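Local coordinates for protein metagenomic carboxyl esterase MGS0156 (Uncultured organism, PDB 5D8M) that probably hydrolyses carboxylic ester bonds as a serine esterase with the alpha/beta-hydrolase fold, at residues Arg56-Leu67 with Leu291-His299; Thr151-Val162 with Arg177-Ile188. All blocks are in the same frame, centred on the assembly; numbering follows the deposited sequence. Where two conformers were deposited one is given.

Contact 1 of 2, residues Arg56-Leu67 with Leu291-His299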
loop_
_atom_site.group_PDB
_atom_site.type_symbol
_atom_site.label_atom_id
_atom_site.label_comp_id
_atom_site.label_asym_id
_atom_site.label_seq_id
_atom_site.Cartn_x
_atom_site.Cartn_y
_atom_site.Cartn_z
ATOM N N ARG A 56 19.934 0.725 -4.481
ATOM C CA ARG A 56 20.608 -0.419 -3.871
ATOM C C ARG A 56 20.760 -1.486 -4.948
ATOM O O ARG A 56 20.214 -1.341 -6.048
ATOM C CB ARG A 56 19.805 -0.970 -2.685
ATOM C CG ARG A 56 18.398 -1.422 -3.076
ATOM C CD ARG A 56 17.728 -2.311 -1.999
ATOM N NE ARG A 56 17.391 -1.569 -0.792
ATOM C CZ ARG A 56 16.632 -2.033 0.198
ATOM N NH1 ARG A 56 16.114 -3.266 0.150
ATOM N NH2 ARG A 56 16.394 -1.257 1.245
ATOM N N SER A 57 21.472 -2.563 -4.646
ATOM C CA SER A 57 21.599 -3.635 -5.627
ATOM C C SER A 57 20.258 -4.315 -5.818
ATOM O O SER A 57 19.526 -4.511 -4.849
ATOM C CB SER A 57 22.640 -4.664 -5.207
ATOM O OG SER A 57 22.664 -5.726 -6.151
ATOM N N SER A 58 19.940 -4.671 -7.061
ATOM C CA SER A 58 18.707 -5.402 -7.362
ATOM C C SER A 58 18.896 -6.929 -7.333
ATOM O O SER A 58 17.919 -7.688 -7.443
ATOM C CB SER A 58 18.158 -4.980 -8.731
ATOM O OG SER A 58 19.083 -5.308 -9.744
ATOM N N ASP A 59 20.144 -7.371 -7.187
ATOM C CA ASP A 59 20.468 -8.797 -7.187
ATOM C C ASP A 59 19.823 -9.562 -6.035
ATOM O O ASP A 59 19.676 -9.035 -4.932
ATOM C CB ASP A 59 21.985 -9.003 -7.123
ATOM C CG ASP A 59 22.696 -8.454 -8.338
ATOM O OD1 ASP A 59 22.012 -8.059 -9.306
ATOM O OD2 ASP A 59 23.944 -8.426 -8.332
ATOM N N GLY A 60 19.469 -10.815 -6.294
ATOM C CA GLY A 60 18.900 -11.681 -5.278
ATOM C C GLY A 60 17.581 -11.157 -4.723
ATOM O O GLY A 60 16.639 -10.901 -5.461
ATOM N N ASP A 61 17.536 -10.990 -3.410
ATOM C CA ASP A 61 16.349 -10.520 -2.718
ATOM C C ASP A 61 16.462 -9.030 -2.396
ATOM O O ASP A 61 15.589 -8.480 -1.732
ATOM C CB ASP A 61 16.134 -11.319 -1.423
ATOM C CG ASP A 61 15.961 -12.799 -1.669
ATOM O OD1 ASP A 61 15.071 -13.183 -2.474
ATOM O OD2 ASP A 61 16.728 -13.580 -1.057
ATOM N N GLY A 62 17.534 -8.391 -2.876
ATOM C CA GLY A 62 17.811 -6.984 -2.610
ATOM C C GLY A 62 16.642 -6.002 -2.733
ATOM O O GLY A 62 16.406 -5.198 -1.839
ATOM N N ILE A 63 15.915 -6.048 -3.840
ATOM C CA ILE A 63 14.744 -5.190 -3.967
ATOM C C ILE A 63 13.430 -5.952 -3.799
ATOM O O ILE A 63 12.472 -5.427 -3.222
ATOM C CB ILE A 63 14.716 -4.428 -5.321
ATOM C CG1 ILE A 63 14.829 -5.388 -6.518
ATOM C CG2 ILE A 63 15.824 -3.354 -5.336
ATOM C CD1 ILE A 63 14.481 -4.742 -7.915
ATOM N N LEU A 64 13.389 -7.183 -4.291
ATOM C CA LEU A 64 12.163 -7.982 -4.293
ATOM C C LEU A 64 12.468 -9.403 -3.908
ATOM O O LEU A 64 13.286 -10.051 -4.562
ATOM C CB LEU A 64 11.512 -7.971 -5.673
ATOM C CG LEU A 64 11.046 -6.621 -6.212
ATOM C CD1 LEU A 64 10.843 -6.714 -7.733
ATOM C CD2 LEU A 64 9.718 -6.217 -5.515
ATOM N N TRP A 65 11.816 -9.883 -2.853
ATOM C CA TRP A 65 12.040 -11.249 -2.377
ATOM C C TRP A 65 11.709 -12.241 -3.463
ATOM O O TRP A 65 10.760 -12.041 -4.221
ATOM C CB TRP A 65 11.189 -11.561 -1.144
ATOM C CG TRP A 65 11.661 -10.886 0.092
ATOM C CD1 TRP A 65 11.147 -9.751 0.657
ATOM C CD2 TRP A 65 12.751 -11.292 0.923
ATOM N NE1 TRP A 65 11.845 -9.434 1.797
ATOM C CE2 TRP A 65 12.842 -10.357 1.977
ATOM C CE3 TRP A 65 13.663 -12.356 0.880
ATOM C CZ2 TRP A 65 13.798 -10.459 2.984
ATOM C CZ3 TRP A 65 14.621 -12.451 1.888
ATOM C CH2 TRP A 65 14.680 -11.504 2.924
ATOM N N ARG A 66 12.498 -13.309 -3.525
ATOM C CA ARG A 66 12.238 -14.409 -4.435
ATOM C C ARG A 66 11.462 -15.509 -3.736
ATOM O O ARG A 66 12.063 -16.442 -3.230
ATOM C CB ARG A 66 13.548 -15.003 -4.964
ATOM C CG ARG A 66 14.419 -14.049 -5.740
ATOM C CD ARG A 66 15.848 -14.578 -5.866
ATOM N NE ARG A 66 16.562 -14.506 -4.594
ATOM C CZ ARG A 66 17.826 -14.885 -4.415
ATOM N NH1 ARG A 66 18.528 -15.366 -5.433
ATOM N NH2 ARG A 66 18.394 -14.773 -3.217
ATOM N N LEU A 67 10.138 -15.412 -3.720
ATOM C CA LEU A 67 9.303 -16.482 -3.197
ATOM C C LEU A 67 9.241 -17.591 -4.233
ATOM O O LEU A 67 9.641 -17.389 -5.374
ATOM C CB LEU A 67 7.894 -15.976 -2.841
ATOM C CG LEU A 67 7.703 -15.615 -1.350
ATOM C CD1 LEU A 67 8.485 -14.364 -0.979
ATOM C CD2 LEU A 67 6.235 -15.489 -0.966
ATOM N N LEU A 291 -0.590 -10.175 -8.600
ATOM C CA LEU A 291 0.483 -10.065 -7.610
ATOM C C LEU A 291 1.770 -9.610 -8.300
ATOM O O LEU A 291 2.281 -10.303 -9.190
ATOM C CB LEU A 291 0.714 -11.403 -6.898
ATOM C CG LEU A 291 1.900 -11.473 -5.928
ATOM C CD1 LEU A 291 1.748 -10.464 -4.778
ATOM C CD2 LEU A 291 2.008 -12.910 -5.405
ATOM N N LEU A 292 2.268 -8.449 -7.896
ATOM C CA LEU A 292 3.462 -7.891 -8.478
ATOM C C LEU A 292 4.704 -8.354 -7.718
ATOM O O LEU A 292 5.785 -8.395 -8.289
ATOM C CB LEU A 292 3.406 -6.353 -8.486
ATOM C CG LEU A 292 2.268 -5.713 -9.260
ATOM C CD1 LEU A 292 2.381 -4.200 -9.136
ATOM C CD2 LEU A 292 2.305 -6.169 -10.711
ATOM N N GLY A 293 4.564 -8.684 -6.436
ATOM C CA GLY A 293 5.705 -9.167 -5.688
ATOM C C GLY A 293 5.819 -8.677 -4.268
ATOM O O GLY A 293 4.852 -8.190 -3.647
ATOM N N TYR A 294 7.024 -8.833 -3.740
ATOM C CA TYR A 294 7.275 -8.630 -2.318
ATOM C C TYR A 294 8.501 -7.742 -2.090
ATOM O O TYR A 294 9.607 -8.246 -1.989
ATOM C CB TYR A 294 7.466 -9.984 -1.610
ATOM C CG TYR A 294 6.288 -10.944 -1.749
ATOM C CD1 TYR A 294 6.167 -11.771 -2.871
ATOM C CD2 TYR A 294 5.289 -11.009 -0.772
ATOM C CE1 TYR A 294 5.102 -12.639 -3.013
ATOM C CE2 TYR A 294 4.199 -11.899 -0.911
ATOM C CZ TYR A 294 4.125 -12.701 -2.033
ATOM O OH TYR A 294 3.091 -13.577 -2.203
ATOM N N PRO A 295 8.296 -6.417 -2.026
ATOM C CA PRO A 295 9.392 -5.497 -1.711
ATOM C C PRO A 295 10.083 -5.868 -0.421
ATOM O O PRO A 295 9.413 -6.124 0.565
ATOM C CB PRO A 295 8.696 -4.152 -1.561
ATOM C CG PRO A 295 7.453 -4.280 -2.412
ATOM C CD PRO A 295 7.012 -5.705 -2.218
ATOM N N ASN A 296 11.407 -5.898 -0.450
ATOM C CA ASN A 296 12.227 -6.178 0.717
ATOM C C ASN A 296 12.384 -4.907 1.554
ATOM O O ASN A 296 13.368 -4.179 1.442
ATOM C CB ASN A 296 13.605 -6.719 0.278
ATOM C CG ASN A 296 14.390 -7.309 1.430
ATOM O OD1 ASN A 296 14.023 -7.138 2.614
ATOM N ND2 ASN A 296 15.495 -7.991 1.102
ATOM N N ALA A 297 11.399 -4.648 2.399
ATOM C CA ALA A 297 11.259 -3.356 3.034
ATOM C C ALA A 297 10.211 -3.505 4.125
ATOM O O ALA A 297 9.302 -4.343 3.983
ATOM C CB ALA A 297 10.814 -2.278 1.978
ATOM N N ASP A 298 10.275 -2.682 5.172
ATOM C CA ASP A 298 9.236 -2.757 6.190
ATOM C C ASP A 298 8.087 -1.833 5.764
ATOM O O ASP A 298 8.144 -1.203 4.714
ATOM C CB ASP A 298 9.782 -2.432 7.616
ATOM C CG ASP A 298 10.279 -0.971 7.777
ATOM O OD1 ASP A 298 9.727 -0.039 7.137
ATOM O OD2 ASP A 298 11.193 -0.738 8.610
ATOM N N HIS A 299 7.042 -1.784 6.575
ATOM C CA HIS A 299 5.812 -1.079 6.230
ATOM C C HIS A 299 6.029 0.365 5.790
ATOM O O HIS A 299 5.393 0.832 4.850
ATOM C CB HIS A 299 4.864 -1.114 7.432
ATOM C CG HIS A 299 3.474 -0.675 7.111
ATOM N ND1 HIS A 299 2.626 -1.415 6.313
ATOM C CD2 HIS A 299 2.782 0.435 7.475
ATOM C CE1 HIS A 299 1.467 -0.789 6.216
ATOM N NE2 HIS A 299 1.539 0.337 6.904
HETATM O O HOH W 1 8.727 -10.588 -5.436
#
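Leu64 and Pro295 sit opposite each other as a single backbone bridge, their CA atoms 4.5 Å apart, closed by the amide of Trp65 giving its hydrogen to Tyr294 O and by Asn296 N giving its own to Ile63 O. A single asparagine can tie a loop through both its backbone and its side chain, as Asn296 does here. With CG anti to the backbone N (chi1 -168°), its amide lies across the Trp65 indole, the two planes 39° apart and ND2 over one face near the rim. The same nitrogen donates to Asp61 O at 2.9 Å, a nearly straight bond that meets the carbonyl from above its plane. Asn296 O in turn accepts from Arg56 NH1 at 3.2 Å, a bent bond; NH1 also reaches Gly62 O at 2.8 Å, lying in the guanidinium plane, so one nitrogen joins both segments. The indole is fixed from outside as well: NE1 donates to Phe251 O, and the ring stacks on that of Phe251. In an alpha/beta hydrolase the catalytic histidine follows the last sheet strand, and here strand 290-293 leads through Tyr294-Asn296 to His299, whose ND1 is hydrogen-bonded to Asp276 OD2, consistent with that role. Further along, Leu67 crosses Tyr294 at about a right angle and sets CD2 over one face of the ring, 3.9 Å from its centroid, in a CH-pi contact. A water bridges Trp65 O and Tyr294 N, extending the pairing past the bridge. Within residues 56-67, a type II' turn from Asp59 to Gly62 reverses the chain, and Arg66 grips the Asp61 carboxylate side-on, its NE 2.9 Å from OD1 and its NH2 bonded to OD2.

Contact 2 of 2, residues Thr151-Val162 with Arg177-Ile188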
loop_
_atom_site.group_PDB
_atom_site.type_symbol
_atom_site.label_atom_id
_atom_site.label_comp_id
_atom_site.label_asym_id
_atom_site.label_seq_id
_atom_site.Cartn_x
_atom_site.Cartn_y
_atom_site.Cartn_z
ATOM N N THR A 151 -5.805 9.003 -17.485
ATOM C CA THR A 151 -6.078 7.641 -17.059
ATOM C C THR A 151 -5.710 7.483 -15.577
ATOM O O THR A 151 -4.551 7.639 -15.183
ATOM C CB THR A 151 -5.337 6.627 -17.947
ATOM O OG1 THR A 151 -5.780 6.786 -19.301
ATOM C CG2 THR A 151 -5.660 5.223 -17.507
ATOM N N ILE A 152 -6.720 7.216 -14.756
ATOM C CA ILE A 152 -6.560 7.223 -13.309
ATOM C C ILE A 152 -6.040 5.881 -12.781
ATOM O O ILE A 152 -6.677 4.836 -12.966
ATOM C CB ILE A 152 -7.893 7.565 -12.618
ATOM C CG1 ILE A 152 -8.341 8.969 -13.033
ATOM C CG2 ILE A 152 -7.760 7.445 -11.109
ATOM C CD1 ILE A 152 -7.344 10.077 -12.641
ATOM N N VAL A 153 -4.859 5.921 -12.165
ATOM C CA VAL A 153 -4.282 4.748 -11.526
ATOM C C VAL A 153 -4.003 5.058 -10.056
ATOM O O VAL A 153 -3.093 5.819 -9.743
ATOM C CB VAL A 153 -2.983 4.300 -12.239
ATOM C CG1 VAL A 153 -2.298 3.146 -11.451
ATOM C CG2 VAL A 153 -3.294 3.879 -13.673
ATOM N N PHE A 154 -4.798 4.492 -9.154
ATOM C CA PHE A 154 -4.549 4.673 -7.728
ATOM C C PHE A 154 -3.297 3.907 -7.332
ATOM O O PHE A 154 -3.102 2.769 -7.764
ATOM C CB PHE A 154 -5.729 4.177 -6.879
ATOM C CG PHE A 154 -6.946 5.079 -6.931
ATOM C CD1 PHE A 154 -6.996 6.231 -6.169
ATOM C CD2 PHE A 154 -8.037 4.764 -7.741
ATOM C CE1 PHE A 154 -8.110 7.072 -6.192
ATOM C CE2 PHE A 154 -9.161 5.601 -7.770
ATOM C CZ PHE A 154 -9.197 6.756 -6.983
ATOM N N VAL A 155 -2.448 4.555 -6.536
ATOM C CA VAL A 155 -1.346 3.884 -5.873
ATOM C C VAL A 155 -1.494 4.178 -4.397
ATOM O O VAL A 155 -1.428 5.336 -3.981
ATOM C CB VAL A 155 0.022 4.358 -6.377
ATOM C CG1 VAL A 155 1.128 3.596 -5.670
ATOM C CG2 VAL A 155 0.115 4.140 -7.902
ATOM N N THR A 156 -1.770 3.132 -3.627
ATOM C CA THR A 156 -2.271 3.294 -2.277
ATOM C C THR A 156 -1.332 2.617 -1.307
ATOM O O THR A 156 -0.612 1.690 -1.691
ATOM C CB THR A 156 -3.710 2.688 -2.151
ATOM O OG1 THR A 156 -3.673 1.264 -2.359
ATOM C CG2 THR A 156 -4.636 3.257 -3.219
ATOM N N HIS A 157 -1.342 3.067 -0.051
ATOM C CA HIS A 157 -0.497 2.476 0.978
ATOM C C HIS A 157 -1.345 2.187 2.218
ATOM O O HIS A 157 -2.171 3.022 2.629
ATOM C CB HIS A 157 0.675 3.423 1.321
ATOM C CG HIS A 157 1.584 2.917 2.407
ATOM N ND1 HIS A 157 1.801 3.614 3.576
ATOM C CD2 HIS A 157 2.342 1.798 2.490
ATOM C CE1 HIS A 157 2.661 2.953 4.329
ATOM N NE2 HIS A 157 3.010 1.850 3.690
ATOM N N SER A 158 -1.150 0.997 2.784
ATOM C CA SER A 158 -1.761 0.664 4.063
ATOM C C SER A 158 -3.294 0.801 4.033
ATOM O O SER A 158 -3.976 0.255 3.178
ATOM C CB SER A 158 -1.155 1.563 5.137
ATOM O OG SER A 158 -1.520 1.153 6.441
ATOM N N LYS A 159 -3.824 1.582 4.969
ATOM C CA LYS A 159 -5.274 1.802 5.023
ATOM C C LYS A 159 -5.818 2.518 3.767
ATOM O O LYS A 159 -7.016 2.433 3.442
ATOM C CB LYS A 159 -5.636 2.594 6.291
ATOM C CG LYS A 159 -7.154 2.787 6.489
ATOM C CD LYS A 159 -7.480 3.355 7.869
ATOM C CE LYS A 159 -8.887 3.957 7.891
ATOM N NZ LYS A 159 -8.950 5.194 7.002
ATOM N N GLY A 160 -4.945 3.236 3.067
ATOM C CA GLY A 160 -5.357 3.932 1.850
ATOM C C GLY A 160 -5.940 3.002 0.809
ATOM O O GLY A 160 -6.843 3.367 0.038
ATOM N N ALA A 161 -5.424 1.776 0.783
ATOM C CA ALA A 161 -5.905 0.793 -0.171
ATOM C C ALA A 161 -7.367 0.468 0.059
ATOM O O ALA A 161 -8.124 0.321 -0.889
ATOM C CB ALA A 161 -5.054 -0.494 -0.091
ATOM N N VAL A 162 -7.782 0.359 1.314
ATOM C CA VAL A 162 -9.161 -0.029 1.548
ATOM C C VAL A 162 -10.062 1.186 1.618
ATOM O O VAL A 162 -11.240 1.058 1.324
ATOM C CB VAL A 162 -9.300 -0.896 2.806
ATOM C CG1 VAL A 162 -8.546 -2.215 2.566
ATOM C CG2 VAL A 162 -8.745 -0.201 4.019
ATOM N N ARG A 177 -14.664 5.719 -13.670
ATOM C CA ARG A 177 -13.595 6.669 -13.948
ATOM C C ARG A 177 -12.186 6.052 -13.769
ATOM O O ARG A 177 -11.184 6.586 -14.248
ATOM C CB ARG A 177 -13.760 7.875 -13.014
ATOM C CG ARG A 177 -12.754 8.978 -13.179
ATOM C CD ARG A 177 -12.972 9.735 -14.488
ATOM N NE ARG A 177 -11.893 10.693 -14.697
ATOM C CZ ARG A 177 -10.753 10.404 -15.324
ATOM N NH1 ARG A 177 -10.556 9.184 -15.816
ATOM N NH2 ARG A 177 -9.814 11.337 -15.460
ATOM N N THR A 178 -12.119 4.933 -13.059
ATOM C CA THR A 178 -10.841 4.411 -12.572
ATOM C C THR A 178 -10.326 3.273 -13.447
ATOM O O THR A 178 -11.056 2.308 -13.680
ATOM C CB THR A 178 -10.986 3.912 -11.113
ATOM O OG1 THR A 178 -11.395 5.005 -10.277
ATOM C CG2 THR A 178 -9.667 3.330 -10.580
ATOM N N ALA A 179 -9.077 3.353 -13.898
ATOM C CA ALA A 179 -8.496 2.245 -14.666
ATOM C C ALA A 179 -7.880 1.144 -13.780
ATOM O O ALA A 179 -7.970 -0.046 -14.094
ATOM C CB ALA A 179 -7.458 2.756 -15.632
ATOM N N ALA A 180 -7.253 1.534 -12.685
ATOM C CA ALA A 180 -6.475 0.569 -11.917
ATOM C C ALA A 180 -6.292 0.992 -10.480
ATOM O O ALA A 180 -6.270 2.197 -10.174
ATOM C CB ALA A 180 -5.108 0.360 -12.577
ATOM N N VAL A 181 -6.177 -0.004 -9.595
ATOM C CA VAL A 181 -5.755 0.220 -8.211
ATOM C C VAL A 181 -4.552 -0.615 -7.903
ATOM O O VAL A 181 -4.597 -1.827 -8.059
ATOM C CB VAL A 181 -6.830 -0.162 -7.189
ATOM C CG1 VAL A 181 -6.287 0.051 -5.762
ATOM C CG2 VAL A 181 -8.115 0.642 -7.440
ATOM N N VAL A 182 -3.489 0.030 -7.437
ATOM C CA VAL A 182 -2.309 -0.668 -6.981
ATOM C C VAL A 182 -2.210 -0.531 -5.478
ATOM O O VAL A 182 -2.220 0.574 -4.941
ATOM C CB VAL A 182 -1.034 -0.099 -7.614
ATOM C CG1 VAL A 182 0.169 -0.898 -7.122
ATOM C CG2 VAL A 182 -1.152 -0.152 -9.139
ATOM N N SER A 183 -2.144 -1.664 -4.805
ATOM C CA SER A 183 -1.979 -1.717 -3.371
ATOM C C SER A 183 -0.502 -1.925 -3.015
ATOM O O SER A 183 0.110 -2.905 -3.463
ATOM C CB SER A 183 -2.840 -2.883 -2.820
ATOM O OG SER A 183 -2.839 -2.911 -1.407
ATOM N N VAL A 184 0.057 -1.031 -2.208
ATOM C CA VAL A 184 1.411 -1.158 -1.694
ATOM C C VAL A 184 1.370 -1.324 -0.169
ATOM O O VAL A 184 1.053 -0.374 0.551
ATOM C CB VAL A 184 2.268 0.084 -2.059
ATOM C CG1 VAL A 184 3.708 -0.111 -1.640
ATOM C CG2 VAL A 184 2.160 0.385 -3.586
ATOM N N ALA A 185 1.689 -2.527 0.315
ATOM C CA ALA A 185 1.491 -2.869 1.715
ATOM C C ALA A 185 0.079 -2.452 2.168
ATOM O O ALA A 185 -0.108 -1.904 3.254
ATOM C CB ALA A 185 2.558 -2.210 2.591
ATOM N N GLY A 186 -0.913 -2.712 1.325
ATOM C CA GLY A 186 -2.275 -2.360 1.656
ATOM C C GLY A 186 -2.868 -3.310 2.665
ATOM O O GLY A 186 -2.631 -4.516 2.616
ATOM N N ALA A 187 -3.661 -2.772 3.576
ATOM C CA ALA A 187 -4.248 -3.573 4.649
ATOM C C ALA A 187 -5.527 -4.235 4.172
ATOM O O ALA A 187 -6.595 -4.017 4.744
ATOM C CB ALA A 187 -4.530 -2.685 5.882
ATOM N N ILE A 188 -5.423 -5.050 3.129
ATOM C CA ILE A 188 -6.621 -5.582 2.469
ATOM C C ILE A 188 -7.508 -6.390 3.431
ATOM O O ILE A 188 -8.728 -6.201 3.480
ATOM C CB ILE A 188 -6.235 -6.451 1.256
ATOM C CG1 ILE A 188 -5.252 -5.708 0.334
ATOM C CG2 ILE A 188 -7.497 -6.937 0.503
ATOM C CD1 ILE A 188 -5.704 -4.304 -0.109
HETATM O O HOH W 2 -9.039 6.235 -16.052
#
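Phe154 is held between Ala180 and Val182 in the main-chain ladder of the parallel strands 151-157 and 178-184, whose bonds include Val182 N to Phe154 O at 2.8 Å and Thr156 N to Val182 O at 2.9 Å. A side-chain bond reinforces it: with OG1 between the backbone N and the carbonyl carbon (chi1 65°), Thr156 reaches back to the same Val182 O, 3.0 Å away, so that carbonyl takes two donors. A valine in place of Thr156 would probably leave Val182 O with the backbone amide alone, strand 151-157 losing one bond near its end. Apolar contacts line both faces, Val155 CG1 meeting Val184 CG2 and Phe154 CD2 meeting Val181 CG2. The Phe154 ring edge meets Thr178 OG1, itself hydrogen-bonded to Leu174 O. Ile152 CG1 lies over one face of the Arg177 guanidinium, whose NH1 hydrogen-bonds to Asp150 O. The sharp turn at Ser158, with positive phi, is consistent with a nucleophile elbow, Thr156 standing where Gly-x-Ser-x-Gly usually has glycine; Ser158 O accepts from Ala161 N and Ala187 N on opposite faces. Ala161 CB packs 3.8 Å from Gly186 CA, leaving no room for a side chain there. Helix 159-170 covers Phe154, Thr156 and Val181, helix 132-143 touches Phe154, and strand 87-92 pairs with strand 151-157.

In the fold
Contact 2 lies in the buried heart of the parallel sheet, whereas contact 1 is partly buried and joins a long loop to the chain just past strand 290-293, so the two reach different parts of one sheet. Their chemistry follows: regular backbone pairing and aliphatic packing inside, and isolated bridging, arginine and asparagine bonds and aromatic cover farther out. They meet at the probable active site, where His299 O accepts from His157 NE2. Ser158, His299 and Asp276 together resemble a catalytic triad, although the weak bond from His299 NE2 to Ser158 OG is doubtful, holding for one conformer of Ser158. Along the chain, residues 151-188 are nested inside the loop that contact 1 closes.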